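PDB 2XIG: ferric uptake regulation protein from Helicobacter pylori, which probably acts as a global negative regulator of transcription, using ferrous iron as cofactor to bind the operators of the genes it represses. Local coordinates for residues M1-L7 with V33-S39; Q28-V33 with I67-L71; P45-T49 with I61-Y65; E81-S85 with I101-G106. The protein carries 2 engineered substitutions. All blocks are in the same frame, centred on the assembly; numbering follows the deposited sequence.

Interaction 1: M1-L7 with V33-S39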
loop_
_atom_site.group_PDB
_atom_site.type_symbol
_atom_site.label_atom_id
_atom_site.label_comp_id
_atom_site.label_asym_id
_atom_site.label_seq_id
_atom_site.Cartn_x
_atom_site.Cartn_y
_atom_site.Cartn_z
ATOM N N MET C 1 -16.215 -12.262 27.262
ATOM C CA MET C 1 -15.176 -12.852 28.099
ATOM C C MET C 1 -15.378 -14.349 28.349
ATOM O O MET C 1 -15.288 -14.812 29.485
ATOM C CB MET C 1 -15.050 -12.093 29.427
ATOM C CG MET C 1 -13.812 -11.205 29.524
ATOM S SD MET C 1 -13.620 -10.030 28.160
ATOM C CE MET C 1 -14.303 -8.534 28.872
ATOM N N LYS C 2 -15.653 -15.099 27.285
ATOM C CA LYS C 2 -15.677 -16.556 27.366
ATOM C C LYS C 2 -14.257 -17.079 27.197
ATOM O O LYS C 2 -13.615 -16.849 26.171
ATOM C CB LYS C 2 -16.588 -17.154 26.294
ATOM N N ARG C 3 -13.763 -17.774 28.210
ATOM C CA ARG C 3 -12.391 -18.260 28.187
ATOM C C ARG C 3 -12.349 -19.767 28.385
ATOM O O ARG C 3 -13.138 -20.318 29.152
ATOM C CB ARG C 3 -11.584 -17.564 29.275
ATOM C CG ARG C 3 -11.540 -16.049 29.111
ATOM C CD ARG C 3 -10.615 -15.670 27.978
ATOM N NE ARG C 3 -10.486 -14.224 27.820
ATOM C CZ ARG C 3 -11.248 -13.494 27.014
ATOM N NH1 ARG C 3 -12.203 -14.076 26.301
ATOM N NH2 ARG C 3 -11.054 -12.180 26.918
ATOM N N LEU C 4 -11.419 -20.423 27.699
ATOM C CA LEU C 4 -11.290 -21.872 27.770
ATOM C C LEU C 4 -10.640 -22.342 29.071
ATOM O O LEU C 4 -10.642 -23.538 29.372
ATOM C CB LEU C 4 -10.463 -22.380 26.587
ATOM C CG LEU C 4 -11.019 -22.144 25.186
ATOM C CD1 LEU C 4 -10.185 -22.905 24.171
ATOM C CD2 LEU C 4 -12.483 -22.565 25.113
ATOM N N GLU C 5 -10.084 -21.403 29.833
ATOM C CA GLU C 5 -9.227 -21.738 30.965
ATOM C C GLU C 5 -9.172 -20.552 31.927
ATOM O O GLU C 5 -9.259 -19.398 31.501
ATOM C CB GLU C 5 -7.826 -22.101 30.443
ATOM C CG GLU C 5 -6.827 -22.591 31.469
ATOM C CD GLU C 5 -5.486 -22.969 30.845
ATOM O OE1 GLU C 5 -4.563 -23.360 31.592
ATOM O OE2 GLU C 5 -5.348 -22.876 29.607
ATOM N N THR C 6 -9.049 -20.825 33.225
ATOM C CA THR C 6 -8.921 -19.738 34.190
ATOM C C THR C 6 -7.591 -19.006 33.995
ATOM O O THR C 6 -6.594 -19.603 33.579
ATOM C CB THR C 6 -8.987 -20.226 35.658
ATOM O OG1 THR C 6 -7.834 -21.022 35.951
ATOM C CG2 THR C 6 -10.248 -21.025 35.908
ATOM N N LEU C 7 -7.578 -17.720 34.319
ATOM C CA LEU C 7 -6.339 -16.947 34.284
ATOM C C LEU C 7 -5.280 -17.606 35.161
ATOM O O LEU C 7 -4.119 -17.726 34.767
ATOM C CB LEU C 7 -6.584 -15.513 34.755
ATOM C CG LEU C 7 -5.360 -14.592 34.778
ATOM C CD1 LEU C 7 -4.603 -14.690 33.461
ATOM C CD2 LEU C 7 -5.768 -13.152 35.068
ATOM N N VAL C 33 0.012 -11.120 30.247
ATOM C CA VAL C 33 -0.964 -12.190 30.078
ATOM C C VAL C 33 -2.303 -11.752 30.650
ATOM O O VAL C 33 -3.338 -11.947 30.019
ATOM C CB VAL C 33 -0.511 -13.500 30.748
ATOM C CG1 VAL C 33 -1.650 -14.534 30.734
ATOM C CG2 VAL C 33 0.717 -14.050 30.046
ATOM N N SER C 34 -2.275 -11.148 31.833
ATOM C CA SER C 34 -3.506 -10.761 32.515
ATOM C C SER C 34 -4.246 -9.652 31.762
ATOM O O SER C 34 -5.467 -9.692 31.646
ATOM C CB SER C 34 -3.220 -10.345 33.960
ATOM O OG SER C 34 -2.620 -11.408 34.681
ATOM N N VAL C 35 -3.510 -8.666 31.255
ATOM C CA VAL C 35 -4.137 -7.636 30.427
ATOM C C VAL C 35 -4.891 -8.261 29.249
ATOM O O VAL C 35 -6.046 -7.920 28.991
ATOM C CB VAL C 35 -3.120 -6.579 29.928
ATOM C CG1 VAL C 35 -3.726 -5.744 28.810
ATOM C CG2 VAL C 35 -2.674 -5.687 31.084
ATOM N N LEU C 36 -4.245 -9.186 28.542
ATOM C CA LEU C 36 -4.866 -9.819 27.388
ATOM C C LEU C 36 -6.047 -10.695 27.778
ATOM O O LEU C 36 -7.081 -10.681 27.109
ATOM C CB LEU C 36 -3.840 -10.626 26.583
ATOM C CG LEU C 36 -2.845 -9.769 25.792
ATOM C CD1 LEU C 36 -1.697 -10.613 25.238
ATOM C CD2 LEU C 36 -3.556 -9.033 24.675
ATOM N N TYR C 37 -5.882 -11.471 28.848
ATOM C CA TYR C 37 -6.974 -12.306 29.345
ATOM C C TYR C 37 -8.208 -11.454 29.619
ATOM O O TYR C 37 -9.332 -11.831 29.287
ATOM C CB TYR C 37 -6.546 -13.002 30.629
ATOM C CG TYR C 37 -7.515 -14.073 31.083
ATOM C CD1 TYR C 37 -7.342 -15.394 30.690
ATOM C CD2 TYR C 37 -8.602 -13.760 31.893
ATOM C CE1 TYR C 37 -8.221 -16.391 31.100
ATOM C CE2 TYR C 37 -9.494 -14.755 32.313
ATOM C CZ TYR C 37 -9.296 -16.065 31.909
ATOM O OH TYR C 37 -10.172 -17.060 32.315
ATOM N N ARG C 38 -7.983 -10.294 30.226
ATOM C CA ARG C 38 -9.076 -9.433 30.659
ATOM C C ARG C 38 -9.736 -8.695 29.499
ATOM O O ARG C 38 -10.866 -8.224 29.621
ATOM C CB ARG C 38 -8.582 -8.439 31.720
ATOM C CG ARG C 38 -8.356 -9.077 33.092
ATOM C CD ARG C 38 -8.072 -8.036 34.175
ATOM N NE ARG C 38 -6.650 -7.912 34.497
ATOM C CZ ARG C 38 -5.869 -6.913 34.093
ATOM N NH1 ARG C 38 -6.363 -5.937 33.340
ATOM N NH2 ARG C 38 -4.591 -6.889 34.444
ATOM N N SER C 39 -9.038 -8.616 28.368
ATOM C CA SER C 39 -9.495 -7.792 27.248
ATOM C C SER C 39 -10.551 -8.477 26.382
ATOM O O SER C 39 -10.456 -9.671 26.075
ATOM C CB SER C 39 -8.302 -7.363 26.386
ATOM O OG SER C 39 -8.720 -6.601 25.265
#

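Interaction 2: Q28-V33 with I67-L71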
loop_
_atom_site.group_PDB
_atom_site.type_symbol
_atom_site.label_atom_id
_atom_site.label_comp_id
_atom_site.label_asym_id
_atom_site.label_seq_id
_atom_site.Cartn_x
_atom_site.Cartn_y
_atom_site.Cartn_z
ATOM N N GLN C 28 5.819 -8.458 35.446
ATOM C CA GLN C 28 5.462 -7.801 34.183
ATOM C C GLN C 28 4.966 -8.786 33.127
ATOM O O GLN C 28 3.985 -8.527 32.427
ATOM C CB GLN C 28 6.635 -6.988 33.622
ATOM C CG GLN C 28 6.340 -6.381 32.263
ATOM C CD GLN C 28 7.469 -5.502 31.758
ATOM O OE1 GLN C 28 7.536 -5.176 30.571
ATOM N NE2 GLN C 28 8.360 -5.114 32.659
ATOM N N ARG C 29 5.650 -9.915 33.003
ATOM C CA ARG C 29 5.233 -10.925 32.040
ATOM C C ARG C 29 3.841 -11.473 32.388
ATOM O O ARG C 29 3.015 -11.699 31.505
ATOM C CB ARG C 29 6.263 -12.053 31.971
ATOM C CG ARG C 29 5.890 -13.166 31.018
ATOM C CD ARG C 29 6.879 -14.319 31.086
ATOM N NE ARG C 29 8.240 -13.944 30.713
ATOM C CZ ARG C 29 9.274 -13.911 31.553
ATOM N NH1 ARG C 29 9.115 -14.222 32.835
ATOM N NH2 ARG C 29 10.474 -13.567 31.110
ATOM N N GLU C 30 3.591 -11.679 33.679
ATOM C CA GLU C 30 2.275 -12.094 34.148
ATOM C C GLU C 30 1.246 -10.990 33.881
ATOM O O GLU C 30 0.096 -11.270 33.568
ATOM C CB GLU C 30 2.308 -12.446 35.649
ATOM C CG GLU C 30 3.253 -13.595 36.004
ATOM C CD GLU C 30 3.263 -13.934 37.494
ATOM O OE1 GLU C 30 3.731 -15.041 37.839
ATOM O OE2 GLU C 30 2.811 -13.104 38.317
ATOM N N GLU C 31 1.666 -9.737 33.999
ATOM C CA GLU C 31 0.755 -8.623 33.753
ATOM C C GLU C 31 0.316 -8.553 32.281
ATOM O O GLU C 31 -0.842 -8.259 31.993
ATOM C CB GLU C 31 1.377 -7.296 34.196
ATOM C CG GLU C 31 0.360 -6.169 34.353
ATOM C CD GLU C 31 -0.792 -6.549 35.273
ATOM O OE1 GLU C 31 -0.559 -7.313 36.233
ATOM O OE2 GLU C 31 -1.930 -6.085 35.039
ATOM N N VAL C 32 1.232 -8.828 31.355
ATOM C CA VAL C 32 0.879 -8.875 29.932
ATOM C C VAL C 32 -0.186 -9.948 29.663
ATOM O O VAL C 32 -1.161 -9.731 28.932
ATOM C CB VAL C 32 2.109 -9.164 29.048
ATOM C CG1 VAL C 32 1.676 -9.472 27.617
ATOM C CG2 VAL C 32 3.070 -7.969 29.057
ATOM N N VAL C 33 0.012 -11.120 30.247
ATOM C CA VAL C 33 -0.964 -12.190 30.078
ATOM C C VAL C 33 -2.303 -11.752 30.650
ATOM O O VAL C 33 -3.338 -11.947 30.019
ATOM C CB VAL C 33 -0.511 -13.500 30.748
ATOM C CG1 VAL C 33 -1.650 -14.534 30.734
ATOM C CG2 VAL C 33 0.717 -14.050 30.046
ATOM N N ILE C 67 8.538 -9.886 25.682
ATOM C CA ILE C 67 7.532 -10.702 26.355
ATOM C C ILE C 67 6.510 -11.290 25.377
ATOM O O ILE C 67 6.187 -12.484 25.450
ATOM C CB ILE C 67 6.803 -9.887 27.448
ATOM C CG1 ILE C 67 7.725 -9.664 28.650
ATOM C CG2 ILE C 67 5.500 -10.578 27.861
ATOM C CD1 ILE C 67 7.162 -8.711 29.676
ATOM N N LEU C 68 5.997 -10.450 24.474
ATOM C CA LEU C 68 5.008 -10.880 23.496
ATOM C C LEU C 68 5.566 -11.978 22.596
ATOM O O LEU C 68 4.877 -12.951 22.288
ATOM C CB LEU C 68 4.521 -9.694 22.647
ATOM C CG LEU C 68 3.595 -8.715 23.374
ATOM C CD1 LEU C 68 3.293 -7.480 22.525
ATOM C CD2 LEU C 68 2.297 -9.393 23.789
ATOM N N ASN C 69 6.816 -11.824 22.179
ATOM C CA ASN C 69 7.444 -12.835 21.328
ATOM C C ASN C 69 7.544 -14.197 22.013
ATOM O O ASN C 69 7.287 -15.226 21.398
ATOM C CB ASN C 69 8.819 -12.369 20.849
ATOM C CG ASN C 69 8.728 -11.243 19.822
ATOM O OD1 ASN C 69 7.792 -11.192 19.026
ATOM N ND2 ASN C 69 9.703 -10.341 19.840
ATOM N N PHE C 70 7.924 -14.196 23.284
ATOM C CA PHE C 70 7.976 -15.442 24.054
ATOM C C PHE C 70 6.595 -16.076 24.219
ATOM O O PHE C 70 6.392 -17.262 23.930
ATOM C CB PHE C 70 8.569 -15.208 25.442
ATOM C CG PHE C 70 8.533 -16.436 26.320
ATOM C CD1 PHE C 70 7.479 -16.653 27.192
ATOM C CD2 PHE C 70 9.537 -17.389 26.239
ATOM C CE1 PHE C 70 7.436 -17.790 27.987
ATOM C CE2 PHE C 70 9.500 -18.530 27.036
ATOM C CZ PHE C 70 8.449 -18.728 27.907
ATOM N N LEU C 71 5.653 -15.284 24.719
ATOM C CA LEU C 71 4.304 -15.764 24.958
ATOM C C LEU C 71 3.686 -16.322 23.696
ATOM O O LEU C 71 2.954 -17.302 23.740
ATOM C CB LEU C 71 3.423 -14.639 25.508
ATOM C CG LEU C 71 3.749 -14.140 26.913
ATOM C CD1 LEU C 71 2.829 -12.976 27.241
ATOM C CD2 LEU C 71 3.605 -15.290 27.964
#

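Interaction 3: P45-T49 with I61-Y65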
loop_
_atom_site.group_PDB
_atom_site.type_symbol
_atom_site.label_atom_id
_atom_site.label_comp_id
_atom_site.label_asym_id
_atom_site.label_seq_id
_atom_site.Cartn_x
_atom_site.Cartn_y
_atom_site.Cartn_z
ATOM N N PRO C 45 0.806 -3.939 20.720
ATOM C CA PRO C 45 1.854 -3.794 21.731
ATOM C C PRO C 45 1.827 -2.420 22.412
ATOM O O PRO C 45 2.053 -2.344 23.618
ATOM C CB PRO C 45 3.138 -3.976 20.922
ATOM C CG PRO C 45 2.729 -4.841 19.777
ATOM C CD PRO C 45 1.343 -4.383 19.421
ATOM N N GLU C 46 1.554 -1.357 21.656
ATOM C CA GLU C 46 1.453 -0.021 22.239
ATOM C C GLU C 46 0.368 0.047 23.311
ATOM O O GLU C 46 0.592 0.576 24.391
ATOM C CB GLU C 46 1.187 1.029 21.147
ATOM C CG GLU C 46 2.375 1.279 20.221
ATOM C CD GLU C 46 1.995 2.025 18.941
ATOM O OE1 GLU C 46 1.328 1.422 18.073
ATOM O OE2 GLU C 46 2.377 3.207 18.791
ATOM N N GLU C 47 -0.811 -0.488 23.010
ATOM C CA GLU C 47 -1.919 -0.456 23.963
ATOM C C GLU C 47 -1.624 -1.279 25.211
ATOM O O GLU C 47 -1.974 -0.899 26.328
ATOM C CB GLU C 47 -3.188 -0.993 23.313
ATOM C CG GLU C 47 -3.700 -0.175 22.165
ATOM C CD GLU C 47 -4.969 -0.763 21.600
ATOM O OE1 GLU C 47 -4.917 -1.891 21.057
ATOM O OE2 GLU C 47 -6.016 -0.092 21.700
ATOM N N ILE C 48 -0.999 -2.433 25.015
ATOM C CA ILE C 48 -0.599 -3.262 26.140
ATOM C C ILE C 48 0.388 -2.507 27.024
ATOM O O ILE C 48 0.314 -2.568 28.253
ATOM C CB ILE C 48 -0.003 -4.603 25.653
ATOM C CG1 ILE C 48 -1.091 -5.444 24.985
ATOM C CG2 ILE C 48 0.639 -5.372 26.800
ATOM C CD1 ILE C 48 -0.551 -6.546 24.074
ATOM N N THR C 49 1.300 -1.773 26.390
ATOM C CA THR C 49 2.293 -1.001 27.125
ATOM C C THR C 49 1.597 0.095 27.926
ATOM O O THR C 49 1.912 0.303 29.098
ATOM C CB THR C 49 3.342 -0.386 26.175
ATOM O OG1 THR C 49 3.991 -1.435 25.445
ATOM C CG2 THR C 49 4.394 0.416 26.947
ATOM N N ILE C 61 8.736 -0.215 25.859
ATOM C CA ILE C 61 7.970 -1.004 24.898
ATOM C C ILE C 61 8.814 -2.151 24.346
ATOM O O ILE C 61 8.273 -3.201 23.975
ATOM C CB ILE C 61 7.352 -0.133 23.762
ATOM C CG1 ILE C 61 6.323 -0.940 22.960
ATOM C CG2 ILE C 61 8.431 0.453 22.848
ATOM C CD1 ILE C 61 5.378 -0.072 22.121
ATOM N N SER C 62 10.135 -1.977 24.320
ATOM C CA SER C 62 11.018 -3.087 23.931
ATOM C C SER C 62 10.849 -4.296 24.845
ATOM O O SER C 62 10.935 -5.442 24.396
ATOM C CB SER C 62 12.488 -2.658 23.911
ATOM O OG SER C 62 12.899 -2.194 25.180
ATOM N N SER C 63 10.605 -4.051 26.128
ATOM C CA SER C 63 10.433 -5.169 27.057
ATOM C C SER C 63 9.118 -5.892 26.776
ATOM O O SER C 63 9.041 -7.123 26.869
ATOM C CB SER C 63 10.555 -4.724 28.524
ATOM O OG SER C 63 9.419 -3.999 28.960
ATOM N N VAL C 64 8.093 -5.132 26.394
ATOM C CA VAL C 64 6.800 -5.722 26.059
ATOM C C VAL C 64 6.868 -6.580 24.797
ATOM O O VAL C 64 6.311 -7.681 24.764
ATOM C CB VAL C 64 5.685 -4.665 25.972
ATOM C CG1 VAL C 64 4.405 -5.292 25.424
ATOM C CG2 VAL C 64 5.444 -4.059 27.356
ATOM N N TYR C 65 7.573 -6.099 23.778
ATOM C CA TYR C 65 7.772 -6.887 22.565
ATOM C C TYR C 65 8.450 -8.211 22.875
ATOM O O TYR C 65 8.007 -9.258 22.404
ATOM C CB TYR C 65 8.590 -6.124 21.509
ATOM C CG TYR C 65 7.727 -5.362 20.529
ATOM C CD1 TYR C 65 7.395 -5.905 19.296
ATOM C CD2 TYR C 65 7.218 -4.110 20.854
ATOM C CE1 TYR C 65 6.589 -5.208 18.400
ATOM C CE2 TYR C 65 6.415 -3.418 19.977
ATOM C CZ TYR C 65 6.106 -3.964 18.754
ATOM O OH TYR C 65 5.313 -3.258 17.885
#

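Interaction 4: E81-S85 with I101-G106. With ZN (zinc ion), chain M.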
loop_
_atom_site.group_PDB
_atom_site.type_symbol
_atom_site.label_atom_id
_atom_site.label_comp_id
_atom_site.label_asym_id
_atom_site.label_seq_id
_atom_site.Cartn_x
_atom_site.Cartn_y
_atom_site.Cartn_z
ATOM N N GLU C 81 -2.170 -10.437 12.156
ATOM C CA GLU C 81 -1.437 -9.409 11.414
ATOM C C GLU C 81 -2.237 -8.917 10.210
ATOM O O GLU C 81 -2.718 -9.723 9.416
ATOM C CB GLU C 81 -0.088 -9.947 10.930
ATOM C CG GLU C 81 0.647 -10.806 11.942
ATOM C CD GLU C 81 1.958 -11.356 11.402
ATOM O OE1 GLU C 81 2.248 -12.547 11.656
ATOM O OE2 GLU C 81 2.694 -10.604 10.724
ATOM N N THR C 82 -2.392 -7.602 10.085
ATOM C CA THR C 82 -2.805 -7.004 8.813
ATOM C C THR C 82 -2.079 -5.678 8.608
ATOM O O THR C 82 -1.638 -5.046 9.570
ATOM C CB THR C 82 -4.341 -6.773 8.692
ATOM O OG1 THR C 82 -4.726 -5.589 9.405
ATOM C CG2 THR C 82 -5.136 -7.983 9.198
ATOM N N SER C 83 -1.952 -5.262 7.354
ATOM C CA SER C 83 -1.324 -3.984 7.065
ATOM C C SER C 83 -2.111 -2.862 7.733
ATOM O O SER C 83 -1.530 -1.923 8.272
ATOM C CB SER C 83 -1.212 -3.754 5.555
ATOM O OG SER C 83 -2.463 -3.887 4.906
ATOM N N LYS C 84 -3.435 -2.978 7.723
ATOM C CA LYS C 84 -4.290 -1.908 8.235
ATOM C C LYS C 84 -4.234 -1.764 9.757
ATOM O O LYS C 84 -4.153 -0.648 10.279
ATOM C CB LYS C 84 -5.734 -2.099 7.762
ATOM C CG LYS C 84 -6.590 -0.852 7.899
ATOM C CD LYS C 84 -7.258 -0.781 9.258
ATOM C CE LYS C 84 -7.234 0.640 9.806
ATOM N NZ LYS C 84 -7.583 1.665 8.781
ATOM N N SER C 85 -4.272 -2.894 10.460
ATOM C CA SER C 85 -4.298 -2.903 11.919
ATOM C C SER C 85 -2.923 -3.171 12.529
ATOM O O SER C 85 -2.744 -3.049 13.737
ATOM C CB SER C 85 -5.271 -3.976 12.413
ATOM O OG SER C 85 -4.807 -5.271 12.062
ATOM N N ILE C 101 -12.003 -7.622 9.540
ATOM C CA ILE C 101 -11.246 -6.415 9.880
ATOM C C ILE C 101 -11.715 -5.267 9.005
ATOM O O ILE C 101 -11.738 -5.389 7.785
ATOM C CB ILE C 101 -9.723 -6.607 9.655
ATOM C CG1 ILE C 101 -9.202 -7.841 10.402
ATOM C CG2 ILE C 101 -8.947 -5.346 10.049
ATOM C CD1 ILE C 101 -9.095 -9.066 9.527
ATOM N N CYS C 102 -12.099 -4.154 9.625
ATOM C CA CYS C 102 -12.564 -2.997 8.882
ATOM C C CYS C 102 -11.379 -2.205 8.338
ATOM O O CYS C 102 -10.502 -1.800 9.091
ATOM C CB CYS C 102 -13.428 -2.086 9.754
ATOM S SG CYS C 102 -13.978 -0.637 8.836
ATOM N N LEU C 103 -11.366 -1.992 7.029
ATOM C CA LEU C 103 -10.273 -1.274 6.379
ATOM C C LEU C 103 -10.228 0.205 6.734
ATOM O O LEU C 103 -9.213 0.867 6.511
ATOM C CB LEU C 103 -10.385 -1.409 4.864
ATOM C CG LEU C 103 -10.099 -2.809 4.341
ATOM C CD1 LEU C 103 -10.754 -3.000 2.997
ATOM C CD2 LEU C 103 -8.593 -3.056 4.270
ATOM N N HIS C 104 -11.325 0.731 7.265
ATOM C CA HIS C 104 -11.387 2.165 7.530
ATOM C C HIS C 104 -11.027 2.494 8.975
ATOM O O HIS C 104 -10.205 3.376 9.226
ATOM C CB HIS C 104 -12.758 2.740 7.160
ATOM C CG HIS C 104 -12.827 4.235 7.265
ATOM N ND1 HIS C 104 -12.024 5.069 6.518
ATOM C CD2 HIS C 104 -13.600 5.042 8.029
ATOM C CE1 HIS C 104 -12.299 6.328 6.819
ATOM N NE2 HIS C 104 -13.254 6.338 7.732
ATOM N N CYS C 105 -11.619 1.770 9.924
ATOM C CA CYS C 105 -11.426 2.080 11.342
ATOM C C CYS C 105 -10.576 1.047 12.083
ATOM O O CYS C 105 -10.211 1.252 13.237
ATOM C CB CYS C 105 -12.773 2.269 12.041
ATOM S SG CYS C 105 -13.645 0.707 12.423
ATOM N N GLY C 106 -10.263 -0.063 11.423
ATOM C CA GLY C 106 -9.373 -1.058 11.997
ATOM C C GLY C 106 -10.029 -2.001 12.992
ATOM O O GLY C 106 -9.373 -2.883 13.551
HETATM ZN ZN ZN M . -15.043 0.597 10.565
#

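Interaction 1: M1-L7 with V33-S39
R3 grips the backbone carbonyl of Y37 side-on: NE lies 3.0 Å from Y37 O, in the carbonyl plane on a lone pair, while NH2 donates to the same oxygen from above that plane. The N-H...O angles, 142° and 143°, show two bent bonds sharing one acceptor. R3 NH1 donates to K2 O at 3.1 Å, so three nitrogens of the group are engaged and its rotation is fixed. Conversely, the hydroxyl of Y37 donates to E5 O over 2.6 Å. These bonds tie the N-terminal arm to the C-terminal end of helix 27-38 in the winged-helix DNA-binding domain of Fur. The Y37 ring is sandwiched between R3 of the arm and L7, the first residue of helix 7-20. On one face L7 CB sits 3.8 Å from the centroid, almost on the normal; R3 CG makes a CH-pi contact on the opposite face at 4.0 Å. With its CG anti to the backbone N (chi1 -170°), Y37 sends the ring out between them. L7 CD1 meets V33 CG1 at 4.0 Å, and L7 CD2 packs on S34, whose OG is bonded to E30 O. I10 of helix 7-20 and I91 of strand 86-91 touch Y37.

Interaction 2: Q28-V33 with I67-L71
Helices 28-33 and 67-71 pack with their short axes 10.5 Å apart at closest approach and their N-to-C directions 68° apart, R29 and I67 bringing their CA atoms to 6.1 Å. Both belong to the winged helix-turn-helix domain of the Fur family, in which helix 61-73 is probably the DNA-recognition helix; the interface has no hydrogen bond across it. I67 enters the first turn of the opposing helix with two branches. Its CD1 lies 3.6 Å from Q28 CG and also touches CD and OE1 of that side chain, whose OE1 is bonded to S63 OG, while CG2, anti to the backbone N, meets V32 CG2 at 3.8 Å. V32 also uses its other methyl: CG1 bridges L68 CD2 and L71 CD1, so one valine touches three residues of the facing helix. The aliphatic part of R29 runs past I67, CG to CG2 4.1 Å, and its NH1 is bonded to K24 O; CZ stands 5.8 Å from the F70 centroid, too long for more than a weak cation-pi attraction. I77 of strand 77-82 touches both L68 and L71 from the wing side. At the far end of the interface, V33 CG2 meets both branches of L71, CD1 at 3.7 Å and CD2 at 3.8 Å.

Interaction 3: P45-T49 with I61-Y65
P45 lays its ring carbons against the phenol of Y65, CB 3.5 Å from CE2 and CG 3.6 Å from OH, an oblique, purely van der Waals approach. One turn along helix 45-49, T49 OG1 lies against the hydrocarbon of the facing helix, 3.4 Å from I61 CG1 and 3.6 Å from V64 CG2. This buried hydroxyl is satisfied within its own helix: it donates to P45 O at 2.8 Å from above the carbonyl plane, while T49 N reaches that oxygen from the opposite face. The torsion that points OG1 at P45 O, anti to the carbonyl carbon (chi1 -59°), also presents the oxygen to I61 and V64. I61 extends its CG1 arm anti to the backbone N, carrying CD1 to 3.8 Å from E46 CG, and I48 CG2 meets V64 CG1 at 4.0 Å. The short axes approach to 9.6 Å with N-to-C directions 115° apart, consistent with the helix-turn-helix of a winged-helix repressor. R13 of a second subunit packs on Y65. One turn on along helix 61-73, L68 touches both P45 and I48, L36 of helix 27-38 covers I48, and Q28 of the same helix packs on V64.

Interaction 4: E81-S85 with I101-G106
K84 carries the tight part of the contact, its chain folding over the turn 102-106 until NZ lies 2.9 Å from L103 O. The ammonium reaches that carbonyl 57° out of its plane, and makes a second, weak bond to H104 O at 3.2 Å. Its methylenes are equally close, with CD 3.4 Å from C102 O and 3.5 Å from G106 CA. CG stands anti to the backbone N (chi1 -163°) and the chain bends at each later torsion, which lays CD and CE against G106 CA. The turn is a zinc knuckle of the CxxC kind: C102 SG and C105 SG hold zinc at 2.4 and 2.3 Å, and C142 and C145 complete the Cys4 site. C102 SG also accepts the backbone N-H groups of H104 and C105, the latter nearly straight at 170°, which would be expected to temper the thiolate charge. T82 CG2 and I101 CD1 make a looser apolar touch, tip to tip at 4.1 Å, closed by F139 of strand 130-141. The solvent side is at the turn, where C105 is exposed and L103 and H104 point away from 81-85. S85 OG bonds T82 OG1 at 2.7 Å across the turn that follows strand 77-82.

In the fold
Interactions 1, 2 and 3 form a continuous set within the DNA-binding domain. Interactions 1 and 2 share V33 and helix 27-38, and a salt bridge joins them, R38 NH2 to E31 OE2 at 2.8 Å. Interactions 2 and 3, centres 9 Å apart, both use helix 61-73; Q28 OE1 and S63 OG, 2.7 Å apart, probably form a hydrogen bond between them. L36 CD2 and I48 CD1 link interactions 1 and 3. Interaction 4 stands apart, its nearest atoms about 7 Å from interaction 3 and about 12 Å from interaction 1. It joins the wing to the Cys4 zinc site of the dimerization region, whereas the side chain of R3 in interaction 1 is about 9 Å from a different zinc ion.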